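Local coordinates for protein DegT/DnrJ/EryC1/StrS aminotransferase (Brucella abortus 2308, PDB 4QGR) that binds pyridoxal 5'-phosphate and is probably an aminotransferase of the DegT/DnrJ/EryC1/StrS family, forming a two-subunit assembly with the cofactor near the subunit interface, at residues A171-G176 with I321-P326; D145-A150 with Q297-S302; T193-Y196 with P200-C203; P88-A93 with E347-R352. One frame throughout, in Å; residues are numbered along the deposited sequence.

Interaction 1 (A171-G176 with I321-P326). With PLP (pyridoxal-5'-phosphate), chain E.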
loop_
_atom_site.group_PDB
_atom_site.type_symbol
_atom_site.label_atom_id
_atom_site.label_comp_id
_atom_site.label_asym_id
_atom_site.label_seq_id
_atom_site.Cartn_x
_atom_site.Cartn_y
_atom_site.Cartn_z
ATOM N N ALA A 171 13.143 1.462 11.441
ATOM C CA ALA A 171 12.714 1.011 12.755
ATOM C C ALA A 171 11.508 0.042 12.610
ATOM O O ALA A 171 10.674 -0.087 13.531
ATOM C CB ALA A 171 12.359 2.213 13.606
ATOM N N ALA A 172 11.448 -0.694 11.493
ATOM C CA ALA A 172 10.413 -1.702 11.286
ATOM C C ALA A 172 10.340 -2.612 12.488
ATOM O O ALA A 172 9.244 -3.054 12.865
ATOM C CB ALA A 172 10.698 -2.532 10.047
ATOM N N GLN A 173 11.479 -2.941 13.076
ATOM C CA GLN A 173 11.514 -3.996 14.076
ATOM C C GLN A 173 11.747 -3.474 15.454
ATOM O O GLN A 173 11.923 -4.274 16.385
ATOM C CB GLN A 173 12.616 -5.006 13.728
ATOM C CG GLN A 173 12.330 -5.805 12.468
ATOM C CD GLN A 173 13.450 -6.768 12.075
ATOM O OE1 GLN A 173 14.180 -7.310 12.914
ATOM N NE2 GLN A 173 13.567 -7.003 10.794
ATOM N N SER A 174 11.777 -2.148 15.639
ATOM C CA SER A 174 12.325 -1.634 16.900
ATOM C C SER A 174 11.424 -0.672 17.676
ATOM O O SER A 174 11.902 0.017 18.555
ATOM C CB SER A 174 13.646 -0.940 16.637
ATOM O OG SER A 174 13.479 0.108 15.716
ATOM N N ILE A 175 10.128 -0.620 17.389
ATOM C CA ILE A 175 9.240 0.242 18.220
ATOM C C ILE A 175 9.148 -0.319 19.647
ATOM O O ILE A 175 8.830 -1.492 19.840
ATOM C CB ILE A 175 7.873 0.501 17.544
ATOM C CG1 ILE A 175 8.070 1.212 16.206
ATOM C CG2 ILE A 175 6.958 1.329 18.463
ATOM C CD1 ILE A 175 8.814 2.519 16.264
ATOM N N GLY A 176 9.494 0.510 20.644
ATOM C CA GLY A 176 9.652 0.063 22.018
ATOM C C GLY A 176 11.072 0.019 22.445
ATOM O O GLY A 176 11.351 0.055 23.649
ATOM N N ILE A 321 15.127 -19.035 10.864
ATOM C CA ILE A 321 16.389 -18.436 10.466
ATOM C C ILE A 321 16.099 -17.116 9.776
ATOM O O ILE A 321 15.490 -17.100 8.713
ATOM C CB ILE A 321 17.137 -19.359 9.480
ATOM C CG1 ILE A 321 17.458 -20.688 10.152
ATOM C CG2 ILE A 321 18.434 -18.709 9.004
ATOM C CD1 ILE A 321 18.058 -21.716 9.209
ATOM N N TYR A 322 16.528 -16.032 10.395
ATOM C CA TYR A 322 16.562 -14.687 9.802
ATOM C C TYR A 322 18.062 -14.304 9.689
ATOM O O TYR A 322 18.680 -14.018 10.702
ATOM C CB TYR A 322 15.840 -13.700 10.734
ATOM C CG TYR A 322 14.359 -13.955 10.803
ATOM C CD1 TYR A 322 13.550 -13.713 9.695
ATOM C CD2 TYR A 322 13.759 -14.427 11.970
ATOM C CE1 TYR A 322 12.192 -13.995 9.735
ATOM C CE2 TYR A 322 12.406 -14.674 12.031
ATOM C CZ TYR A 322 11.622 -14.428 10.928
ATOM O OH TYR A 322 10.244 -14.665 11.003
ATOM N N TYR A 323 18.681 -14.284 8.501
ATOM C CA TYR A 323 18.053 -14.402 7.196
ATOM C C TYR A 323 18.816 -15.455 6.436
ATOM O O TYR A 323 20.040 -15.606 6.597
ATOM C CB TYR A 323 18.137 -13.075 6.427
ATOM C CG TYR A 323 17.302 -12.013 7.066
ATOM C CD1 TYR A 323 15.979 -11.874 6.737
ATOM C CD2 TYR A 323 17.848 -11.141 8.015
ATOM C CE1 TYR A 323 15.182 -10.934 7.360
ATOM C CE2 TYR A 323 17.064 -10.198 8.636
ATOM C CZ TYR A 323 15.741 -10.087 8.286
ATOM O OH TYR A 323 14.911 -9.165 8.885
ATOM N N VAL A 324 18.095 -16.191 5.611
ATOM C CA VAL A 324 18.679 -17.286 4.893
ATOM C C VAL A 324 19.618 -16.822 3.783
ATOM O O VAL A 324 20.635 -17.479 3.547
ATOM C CB VAL A 324 17.563 -18.208 4.333
ATOM C CG1 VAL A 324 18.116 -19.239 3.392
ATOM C CG2 VAL A 324 16.873 -18.908 5.506
ATOM N N LYS A 325 19.245 -15.744 3.109
ATOM C CA LYS A 325 19.995 -15.218 1.969
ATOM C C LYS A 325 20.078 -13.711 2.146
ATOM O O LYS A 325 19.057 -13.045 2.087
ATOM C CB LYS A 325 19.288 -15.574 0.643
ATOM C CG LYS A 325 20.206 -16.190 -0.362
ATOM C CD LYS A 325 19.503 -16.639 -1.627
ATOM C CE LYS A 325 20.352 -16.274 -2.839
ATOM N NZ LYS A 325 20.389 -17.404 -3.801
ATOM N N PRO A 326 21.283 -13.179 2.418
ATOM C CA PRO A 326 21.395 -11.696 2.463
ATOM C C PRO A 326 21.076 -11.082 1.113
ATOM O O PRO A 326 21.207 -11.722 0.088
ATOM C CB PRO A 326 22.842 -11.466 2.879
ATOM C CG PRO A 326 23.570 -12.651 2.347
ATOM C CD PRO A 326 22.600 -13.828 2.503
HETATM N N1 PLP E . 12.195 -3.079 7.083
HETATM C C2 PLP E . 12.480 -4.119 7.888
HETATM C C2A PLP E . 13.774 -4.193 8.661
HETATM C C3 PLP E . 11.439 -5.167 8.077
HETATM O O3 PLP E . 11.692 -6.168 8.911
HETATM C C4 PLP E . 10.203 -5.088 7.253
HETATM C C4A PLP E . 9.017 -5.970 7.318
HETATM O O4A PLP E . 8.596 -6.420 8.365
HETATM C C5 PLP E . 10.039 -3.901 6.404
HETATM C C6 PLP E . 11.064 -2.951 6.370
HETATM C C5A PLP E . 8.800 -3.726 5.553
HETATM O O4P PLP E . 7.622 -3.521 6.345
HETATM P P PLP E . 6.191 -4.038 5.825
HETATM O O1P PLP E . 5.134 -3.361 6.694
HETATM O O2P PLP E . 6.096 -3.743 4.349
HETATM O O3P PLP E . 6.280 -5.541 6.135
#

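Interaction 2 (D145-A150 with Q297-S302)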
loop_
_atom_site.group_PDB
_atom_site.type_symbol
_atom_site.label_atom_id
_atom_site.label_comp_id
_atom_site.label_asym_id
_atom_site.label_seq_id
_atom_site.Cartn_x
_atom_site.Cartn_y
_atom_site.Cartn_z
ATOM N N ASP A 145 17.461 -1.021 12.504
ATOM C CA ASP A 145 17.551 -1.437 13.874
ATOM C C ASP A 145 17.205 -2.916 13.917
ATOM O O ASP A 145 16.084 -3.274 14.199
ATOM C CB ASP A 145 16.572 -0.665 14.733
ATOM C CG ASP A 145 16.783 0.827 14.673
ATOM O OD1 ASP A 145 17.954 1.276 14.548
ATOM O OD2 ASP A 145 15.766 1.570 14.765
ATOM N N LEU A 146 18.150 -3.797 13.579
ATOM C CA LEU A 146 17.776 -5.180 13.292
ATOM C C LEU A 146 17.368 -5.900 14.561
ATOM O O LEU A 146 18.023 -5.793 15.560
ATOM C CB LEU A 146 18.894 -5.950 12.562
ATOM C CG LEU A 146 18.438 -7.204 11.815
ATOM C CD1 LEU A 146 17.480 -6.854 10.676
ATOM C CD2 LEU A 146 19.593 -8.007 11.239
ATOM N N PHE A 147 16.288 -6.651 14.496
ATOM C CA PHE A 147 15.764 -7.474 15.624
ATOM C C PHE A 147 15.325 -6.664 16.824
ATOM O O PHE A 147 15.048 -7.222 17.884
ATOM C CB PHE A 147 16.749 -8.594 16.071
ATOM C CG PHE A 147 17.208 -9.507 14.937
ATOM C CD1 PHE A 147 16.349 -9.892 13.909
ATOM C CD2 PHE A 147 18.501 -9.949 14.899
ATOM C CE1 PHE A 147 16.783 -10.739 12.889
ATOM C CE2 PHE A 147 18.938 -10.823 13.863
ATOM C CZ PHE A 147 18.068 -11.221 12.861
ATOM N N GLY A 148 15.264 -5.351 16.638
ATOM C CA GLY A 148 14.831 -4.436 17.731
ATOM C C GLY A 148 15.891 -3.627 18.384
ATOM O O GLY A 148 15.584 -2.756 19.231
ATOM N N LEU A 149 17.154 -3.845 17.983
ATOM C CA LEU A 149 18.303 -3.224 18.616
ATOM C C LEU A 149 18.734 -1.990 17.827
ATOM O O LEU A 149 18.980 -2.103 16.624
ATOM C CB LEU A 149 19.457 -4.216 18.635
ATOM C CG LEU A 149 20.792 -3.771 19.290
ATOM C CD1 LEU A 149 20.550 -3.507 20.749
ATOM C CD2 LEU A 149 21.864 -4.842 19.057
ATOM N N ALA A 150 18.845 -0.823 18.496
ATOM C CA ALA A 150 19.157 0.406 17.780
ATOM C C ALA A 150 20.561 0.346 17.161
ATOM O O ALA A 150 21.527 -0.130 17.789
ATOM C CB ALA A 150 19.065 1.630 18.686
ATOM N N GLN A 297 13.022 -10.120 17.311
ATOM C CA GLN A 297 13.486 -11.505 17.313
ATOM C C GLN A 297 14.570 -11.650 18.382
ATOM O O GLN A 297 15.307 -10.677 18.682
ATOM C CB GLN A 297 14.120 -11.925 15.957
ATOM C CG GLN A 297 13.204 -11.674 14.764
ATOM C CD GLN A 297 11.980 -12.535 14.706
ATOM O OE1 GLN A 297 11.921 -13.576 15.358
ATOM N NE2 GLN A 297 10.992 -12.129 13.859
ATOM N N TYR A 298 14.713 -12.872 18.886
ATOM C CA TYR A 298 15.755 -13.234 19.847
ATOM C C TYR A 298 16.670 -14.186 19.085
ATOM O O TYR A 298 16.313 -15.337 18.830
ATOM C CB TYR A 298 15.188 -13.880 21.096
ATOM C CG TYR A 298 16.314 -14.249 22.057
ATOM C CD1 TYR A 298 16.969 -15.482 21.949
ATOM C CD2 TYR A 298 16.809 -13.331 22.942
ATOM C CE1 TYR A 298 18.054 -15.804 22.791
ATOM C CE2 TYR A 298 17.901 -13.641 23.778
ATOM C CZ TYR A 298 18.527 -14.868 23.668
ATOM O OH TYR A 298 19.597 -15.201 24.489
ATOM N N SER A 299 17.808 -13.659 18.634
ATOM C CA SER A 299 18.659 -14.341 17.686
ATOM C C SER A 299 20.005 -14.745 18.294
ATOM O O SER A 299 20.777 -13.872 18.743
ATOM C CB SER A 299 18.882 -13.454 16.473
ATOM O OG SER A 299 17.651 -13.197 15.771
ATOM N N ILE A 300 20.285 -16.042 18.215
ATOM C CA ILE A 300 21.509 -16.665 18.720
ATOM C C ILE A 300 22.341 -17.161 17.546
ATOM O O ILE A 300 21.858 -17.191 16.422
ATOM C CB ILE A 300 21.222 -17.850 19.659
ATOM C CG1 ILE A 300 20.454 -18.948 18.920
ATOM C CG2 ILE A 300 20.469 -17.324 20.862
ATOM C CD1 ILE A 300 20.515 -20.315 19.515
ATOM N N GLU A 301 23.585 -17.531 17.800
ATOM C CA GLU A 301 24.358 -18.290 16.832
ATOM C C GLU A 301 24.804 -19.578 17.474
ATOM O O GLU A 301 25.200 -19.595 18.623
ATOM C CB GLU A 301 25.566 -17.516 16.313
ATOM C CG GLU A 301 25.226 -16.205 15.640
ATOM C CD GLU A 301 26.443 -15.318 15.459
ATOM O OE1 GLU A 301 27.518 -15.845 15.169
ATOM O OE2 GLU A 301 26.319 -14.105 15.615
ATOM N N SER A 302 24.758 -20.663 16.724
ATOM C CA SER A 302 25.106 -21.977 17.237
ATOM C C SER A 302 25.957 -22.776 16.270
ATOM O O SER A 302 25.747 -22.699 15.071
ATOM C CB SER A 302 23.813 -22.754 17.501
ATOM O OG SER A 302 24.072 -24.061 17.953
#

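Interaction 3 (T193-Y196 with P200-C203). With PLP (pyridoxal-5'-phosphate), chain E.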
loop_
_atom_site.group_PDB
_atom_site.type_symbol
_atom_site.label_atom_id
_atom_site.label_comp_id
_atom_site.label_asym_id
_atom_site.label_seq_id
_atom_site.Cartn_x
_atom_site.Cartn_y
_atom_site.Cartn_z
ATOM N N THR A 193 8.518 2.748 10.291
ATOM C CA THR A 193 8.210 1.447 10.860
ATOM C C THR A 193 7.053 0.741 10.137
ATOM O O THR A 193 6.372 1.308 9.269
ATOM C CB THR A 193 7.918 1.523 12.379
ATOM O OG1 THR A 193 8.003 0.227 12.990
ATOM C CG2 THR A 193 6.541 2.067 12.627
ATOM N N SER A 194 6.904 -0.512 10.543
ATOM C CA SER A 194 5.923 -1.439 10.069
ATOM C C SER A 194 5.035 -1.841 11.222
ATOM O O SER A 194 5.555 -2.080 12.316
ATOM C CB SER A 194 6.638 -2.714 9.581
ATOM O OG SER A 194 5.641 -3.688 9.253
ATOM N N PHE A 195 3.740 -2.080 10.914
ATOM C CA PHE A 195 2.776 -2.617 11.854
ATOM C C PHE A 195 2.301 -3.959 11.343
ATOM O O PHE A 195 1.220 -4.440 11.661
ATOM C CB PHE A 195 1.617 -1.630 12.078
ATOM C CG PHE A 195 2.045 -0.289 12.621
ATOM C CD1 PHE A 195 2.897 -0.178 13.712
ATOM C CD2 PHE A 195 1.612 0.884 12.036
ATOM C CE1 PHE A 195 3.307 1.052 14.194
ATOM C CE2 PHE A 195 2.002 2.123 12.530
ATOM C CZ PHE A 195 2.838 2.218 13.591
ATOM N N TYR A 196 3.141 -4.616 10.571
ATOM C CA TYR A 196 2.900 -5.993 10.173
ATOM C C TYR A 196 2.626 -6.774 11.446
ATOM O O TYR A 196 3.182 -6.445 12.472
ATOM C CB TYR A 196 4.117 -6.516 9.413
ATOM C CG TYR A 196 4.014 -7.947 9.028
ATOM C CD1 TYR A 196 3.412 -8.302 7.849
ATOM C CD2 TYR A 196 4.558 -8.934 9.823
ATOM C CE1 TYR A 196 3.313 -9.624 7.475
ATOM C CE2 TYR A 196 4.514 -10.288 9.437
ATOM C CZ TYR A 196 3.863 -10.609 8.273
ATOM O OH TYR A 196 3.748 -11.908 7.853
ATOM N N PRO A 200 6.769 -6.006 17.025
ATOM C CA PRO A 200 6.548 -5.672 18.418
ATOM C C PRO A 200 5.336 -4.770 18.648
ATOM O O PRO A 200 4.548 -5.043 19.535
ATOM C CB PRO A 200 7.847 -4.952 18.789
ATOM C CG PRO A 200 8.892 -5.661 17.941
ATOM C CD PRO A 200 8.183 -5.859 16.644
ATOM N N LEU A 201 5.120 -3.798 17.765
ATOM C CA LEU A 201 3.843 -3.097 17.723
ATOM C C LEU A 201 3.248 -3.445 16.382
ATOM O O LEU A 201 3.828 -3.095 15.368
ATOM C CB LEU A 201 4.031 -1.584 17.866
ATOM C CG LEU A 201 2.736 -0.762 17.810
ATOM C CD1 LEU A 201 1.743 -1.272 18.817
ATOM C CD2 LEU A 201 3.039 0.723 17.945
ATOM N N GLY A 202 2.146 -4.195 16.387
ATOM C CA GLY A 202 1.528 -4.701 15.165
ATOM C C GLY A 202 0.039 -4.539 15.107
ATOM O O GLY A 202 -0.646 -4.520 16.142
ATOM N N CYS A 203 -0.482 -4.427 13.895
ATOM C CA CYS A 203 -1.890 -4.384 13.659
ATOM C C CYS A 203 -2.435 -5.730 13.130
ATOM O O CYS A 203 -1.767 -6.737 13.230
ATOM C CB CYS A 203 -2.281 -3.201 12.795
ATOM S SG CYS A 203 -1.951 -3.309 11.041
HETATM N N1 PLP E . 12.195 -3.079 7.083
HETATM C C2 PLP E . 12.480 -4.119 7.888
HETATM C C2A PLP E . 13.774 -4.193 8.661
HETATM C C3 PLP E . 11.439 -5.167 8.077
HETATM O O3 PLP E . 11.692 -6.168 8.911
HETATM C C4 PLP E . 10.203 -5.088 7.253
HETATM C C4A PLP E . 9.017 -5.970 7.318
HETATM O O4A PLP E . 8.596 -6.420 8.365
HETATM C C5 PLP E . 10.039 -3.901 6.404
HETATM C C6 PLP E . 11.064 -2.951 6.370
HETATM C C5A PLP E . 8.800 -3.726 5.553
HETATM O O4P PLP E . 7.622 -3.521 6.345
HETATM P P PLP E . 6.191 -4.038 5.825
HETATM O O1P PLP E . 5.134 -3.361 6.694
HETATM O O2P PLP E . 6.096 -3.743 4.349
HETATM O O3P PLP E . 6.280 -5.541 6.135
HETATM O O HOH W 1 6.020 -1.241 14.968
#

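Interaction 4 (P88-A93 with E347-R352). With PLP (pyridoxal-5'-phosphate), chain E.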
loop_
_atom_site.group_PDB
_atom_site.type_symbol
_atom_site.label_atom_id
_atom_site.label_comp_id
_atom_site.label_asym_id
_atom_site.label_seq_id
_atom_site.Cartn_x
_atom_site.Cartn_y
_atom_site.Cartn_z
ATOM N N PRO A 88 22.161 -1.927 4.695
ATOM C CA PRO A 88 22.683 -3.267 4.947
ATOM C C PRO A 88 22.169 -4.278 3.935
ATOM O O PRO A 88 21.146 -4.069 3.294
ATOM C CB PRO A 88 22.133 -3.604 6.344
ATOM C CG PRO A 88 21.435 -2.388 6.831
ATOM C CD PRO A 88 21.090 -1.569 5.642
ATOM N N SER A 89 22.949 -5.338 3.737
ATOM C CA SER A 89 22.489 -6.523 3.017
ATOM C C SER A 89 21.786 -7.503 3.979
ATOM O O SER A 89 20.896 -8.256 3.556
ATOM C CB SER A 89 23.701 -7.187 2.357
ATOM O OG SER A 89 23.363 -8.441 1.801
ATOM N N PHE A 90 22.200 -7.533 5.249
ATOM C CA PHE A 90 21.565 -8.390 6.240
ATOM C C PHE A 90 20.349 -7.695 6.839
ATOM O O PHE A 90 20.445 -7.085 7.895
ATOM C CB PHE A 90 22.581 -8.777 7.328
ATOM C CG PHE A 90 22.220 -10.017 8.071
ATOM C CD1 PHE A 90 22.344 -11.240 7.458
ATOM C CD2 PHE A 90 21.731 -9.949 9.386
ATOM C CE1 PHE A 90 21.998 -12.401 8.110
ATOM C CE2 PHE A 90 21.378 -11.102 10.062
ATOM C CZ PHE A 90 21.505 -12.329 9.422
ATOM N N THR A 91 19.239 -7.725 6.100
ATOM C CA THR A 91 17.999 -7.089 6.476
ATOM C C THR A 91 16.892 -7.630 5.554
ATOM O O THR A 91 17.165 -8.379 4.588
ATOM C CB THR A 91 18.107 -5.548 6.359
ATOM O OG1 THR A 91 16.915 -4.939 6.834
ATOM C CG2 THR A 91 18.414 -5.095 4.900
ATOM N N PHE A 92 15.655 -7.231 5.841
ATOM C CA PHE A 92 14.517 -7.535 4.984
ATOM C C PHE A 92 14.609 -6.802 3.661
ATOM O O PHE A 92 15.125 -5.678 3.596
ATOM C CB PHE A 92 13.232 -7.127 5.703
ATOM C CG PHE A 92 11.978 -7.517 4.980
ATOM C CD1 PHE A 92 11.573 -8.852 4.925
ATOM C CD2 PHE A 92 11.189 -6.561 4.400
ATOM C CE1 PHE A 92 10.414 -9.209 4.239
ATOM C CE2 PHE A 92 10.029 -6.900 3.723
ATOM C CZ PHE A 92 9.625 -8.225 3.668
ATOM N N ALA A 93 14.104 -7.421 2.587
ATOM C CA ALA A 93 14.283 -6.881 1.234
ATOM C C ALA A 93 13.873 -5.410 1.059
ATOM O O ALA A 93 14.454 -4.698 0.267
ATOM C CB ALA A 93 13.495 -7.730 0.244
ATOM N N GLU A 347 27.528 -12.817 4.758
ATOM C CA GLU A 347 27.529 -14.077 4.035
ATOM C C GLU A 347 27.606 -15.321 4.939
ATOM O O GLU A 347 27.103 -16.398 4.570
ATOM C CB GLU A 347 28.686 -14.076 3.009
ATOM C CG GLU A 347 28.390 -13.152 1.852
ATOM C CD GLU A 347 29.457 -13.154 0.778
ATOM O OE1 GLU A 347 30.399 -13.993 0.876
ATOM O OE2 GLU A 347 29.358 -12.346 -0.172
ATOM N N SER A 348 28.287 -15.201 6.066
ATOM C CA SER A 348 28.472 -16.335 6.966
ATOM C C SER A 348 27.386 -16.494 8.046
ATOM O O SER A 348 27.122 -17.616 8.498
ATOM C CB SER A 348 29.834 -16.271 7.631
ATOM O OG SER A 348 29.945 -15.096 8.376
ATOM N N LEU A 349 26.745 -15.402 8.460
ATOM C CA LEU A 349 25.678 -15.526 9.461
ATOM C C LEU A 349 24.572 -16.516 9.155
ATOM O O LEU A 349 24.097 -17.167 10.100
ATOM C CB LEU A 349 25.028 -14.164 9.754
ATOM C CG LEU A 349 25.799 -13.305 10.711
ATOM C CD1 LEU A 349 25.163 -11.928 10.778
ATOM C CD2 LEU A 349 25.822 -13.958 12.108
ATOM N N PRO A 350 24.083 -16.575 7.897
ATOM C CA PRO A 350 23.052 -17.544 7.558
ATOM C C PRO A 350 23.391 -18.991 7.880
ATOM O O PRO A 350 22.466 -19.802 8.003
ATOM C CB PRO A 350 22.860 -17.363 6.039
ATOM C CG PRO A 350 23.277 -15.963 5.772
ATOM C CD PRO A 350 24.427 -15.749 6.734
ATOM N N SER A 351 24.667 -19.339 8.050
ATOM C CA SER A 351 25.014 -20.716 8.360
ATOM C C SER A 351 24.959 -21.016 9.842
ATOM O O SER A 351 25.051 -22.179 10.217
ATOM C CB SER A 351 26.405 -21.082 7.815
ATOM O OG SER A 351 27.431 -20.353 8.488
ATOM N N ARG A 352 24.832 -19.984 10.683
ATOM C CA ARG A 352 24.894 -20.194 12.121
ATOM C C ARG A 352 23.829 -19.489 12.968
ATOM O O ARG A 352 23.681 -19.832 14.127
ATOM C CB ARG A 352 26.295 -19.859 12.640
ATOM C CG ARG A 352 26.727 -18.423 12.438
ATOM C CD ARG A 352 28.220 -18.169 12.822
ATOM N NE ARG A 352 28.486 -16.710 12.844
ATOM C CZ ARG A 352 29.103 -15.995 11.882
ATOM N NH1 ARG A 352 29.600 -16.579 10.808
ATOM N NH2 ARG A 352 29.279 -14.676 12.017
HETATM N N1 PLP E . 12.195 -3.079 7.083
HETATM C C2 PLP E . 12.480 -4.119 7.888
HETATM C C2A PLP E . 13.774 -4.193 8.661
HETATM C C3 PLP E . 11.439 -5.167 8.077
HETATM O O3 PLP E . 11.692 -6.168 8.911
HETATM C C4 PLP E . 10.203 -5.088 7.253
HETATM C C4A PLP E . 9.017 -5.970 7.318
HETATM O O4A PLP E . 8.596 -6.420 8.365
HETATM C C5 PLP E . 10.039 -3.901 6.404
HETATM C C6 PLP E . 11.064 -2.951 6.370
HETATM C C5A PLP E . 8.800 -3.726 5.553
HETATM O O4P PLP E . 7.622 -3.521 6.345
HETATM P P PLP E . 6.191 -4.038 5.825
HETATM O O1P PLP E . 5.134 -3.361 6.694
HETATM O O2P PLP E . 6.096 -3.743 4.349
HETATM O O3P PLP E . 6.280 -5.541 6.135
#

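Interaction 1 (A171-G176 with I321-P326)
Gln173 and Tyr323 approach from opposite directions and meet beside O3 of PLP, the oxygen carried on the pyridine ring. From CB the Gln173 chain runs out extended (chi2 177°) and spans much of the gap between two backbones whose nearest CA atoms, those of Gln173 and Tyr322, are 12.6 Å apart. CG and CD pass alongside the cofactor oxygen, with Gln173 CG 3.6 Å from PLP O3. At the tip the two amide atoms divide their work. NE2 donates a nearly straight hydrogen bond to PLP O3 (2.8 Å, 165° at the hydrogen) and also lies 3.2 Å from Tyr323 OH, the ring and amide planes being turned 45° from each other. OE1 accepts from the backbone N of Phe147, a second-shell bond that fixes which way round the amide sits. Tyr322 CB lies over the centre of one face of the Tyr323 ring, on the far side of a cis peptide bond. Next to Gln173, the methyl CB of Ala172 rests on the pyridine, 3.2 Å from PLP C2. Ala172 and Gln173 are the middle residues of a type I beta turn, Ala171 to Ser174, that follows strand 166-170 in the cofactor pocket of a fold type I PLP-dependent enzyme.

Interaction 2 (D145-A150 with Q297-S302)
Phe147 and Gln297 bring their CA atoms to 4.9 Å where a turn after strand 137-141 meets the chain leading into strand 298-301, with no hydrogen bond between the two backbones. The contact joins the large mixed sheet of the PLP-dependent aminotransferase fold to the small two-stranded antiparallel sheet formed by 298-301 and 353-356. Phe147 sits in the turn with positive phi (64°), and its ring carries the contact. Gln297 comes at the ring obliquely: CB lies 3.6 Å from Phe147 CD1, and CG runs on beside CD1 and CE1. The bend of the Gln297 chain at chi2 (-68°) then leads its amide away, turned 83° from the ring plane, so that its aliphatic part alone does the packing here. Ser299 OG lies over one face, offset toward the rim, while Leu146 CG covers the opposite face, 3.8 Å above the ring plane. The aromatic ring is thus clasped between a strand residue and its own neighbour in the turn. Ser299 OG has its polar partner in Ser355 OG on the paired strand, so the hydroxyl that meets the ring is also hydrogen-bonded across the small sheet. The closest approach between the two segments is Phe147 CE2 to Ser299 OG, 3.3 Å.

Interaction 3 (T193-Y196 with P200-C203)
The loop carrying Lys199, predicted to be the lysine that forms the internal aldimine, leaves strand 190-194 and folds back on the residues just past it, bringing Phe195 and Gly202 to within 4.1 Å at their CA atoms. An ST turn starts it: Ser194 OG accepts from Tyr196 N (3.0 Å) and donates to phosphate oxygen PLP O1P (2.6 Å). A chi1 of 174° turns this hydroxyl beside the carbonyl carbon, where it reaches both Tyr196 N and the phosphate. One serine oxygen thus shapes the backbone and grips the phosphate, which fits the cofactor pocket of a fold type I PLP enzyme; Lys199 NZ itself is hydrogen-bonded to PLP, not covalently joined to it in this structure. Across the loop, Cys203 N donates a nearly linear bond to Phe195 O (2.8 Å, 174° at the hydrogen). The CA of Gly202 also faces Phe195 O, 3.5 Å away, in a CA-H...O contact. Phe195 and Leu201 lie side by side, their side chains pointing the same way: Phe195 CE1 touches Leu201 CD2 (3.8 Å), and Leu201 O stands at the ring edge, in plane. Leu253 of helix 247-278 and Leu51 of helix 42-55 pack against the Phe195 side chain. A water bridges two neighbouring carbonyls, donating to Ser194 O (2.8 Å) and to Leu201 O (2.9 Å).

Interaction 4 (P88-A93 with E347-R352)
Phe90 places its ring by putting CG anti to the backbone N (chi1 -158°), and Leu349 sends CG to the side away from its carbonyl carbon (chi1 -81°); the two side chains cross at about a right angle. Leu349 CD1 stands over the middle of the Phe90 ring in a CH-pi contact, 4.0 Å from the centroid and 13° off the ring normal. Nearer the backbone of the same side chain, Leu349 CB touches the ring at Phe90 CE1 (3.9 Å), and Pro350 CD approaches CE1 obliquely, more loosely, at 4.4 Å. The Phe90 ring also meets Tyr323 edge-to-face, and Leu146 packs against it.

Phe90 is the centre of an inverse gamma turn in the loop between strand 83-88 and helix 94-101, which in this fold type I PLP-dependent architecture lines the cofactor pocket. Phe92, two residues on, covers the pyridine face opposite the one on which Ala172 rests: Phe92 CD2 is 3.4 Å from PLP C4, and His227 of the second subunit meets the Phe92 ring edge-to-face. Segment 347-352 continues the chain of helix 344-348 in a helical turn. Ser348 O accepts twice, from Ser351 N (3.0 Å) and from Ser351 OG (2.8 Å), the hydroxyl lying in the carbonyl plane. Arg352 folds back over the turn, with Leu349 CA over one face of its guanidinium, and sends a weak bond from NH1 to Ser348 OG, while its NE forms a salt bridge with Glu301 OE1.

How the interactions relate
Interactions 1, 3 and 4 each touch the cofactor, whereas interaction 2 borders interaction 1 without touching PLP. Interactions 2, 3 and 4 are buried; interaction 1 is partly so, its Tyr323 being partly exposed. Chemistry follows place: polar groups dominate at the ring oxygen in interaction 1, interaction 3 combines a polar phosphate end with apolar packing of Phe195, and interactions 2 and 4 rest on one phenylalanine ring each. Segments 145-150 and 88-93 follow neighbouring strands of the large sheet. Segments 297-302 and 347-352 also join, where Ser302 N pairs with Arg352 O. Interactions 3 and 4, with centres about 22 Å apart, do not touch.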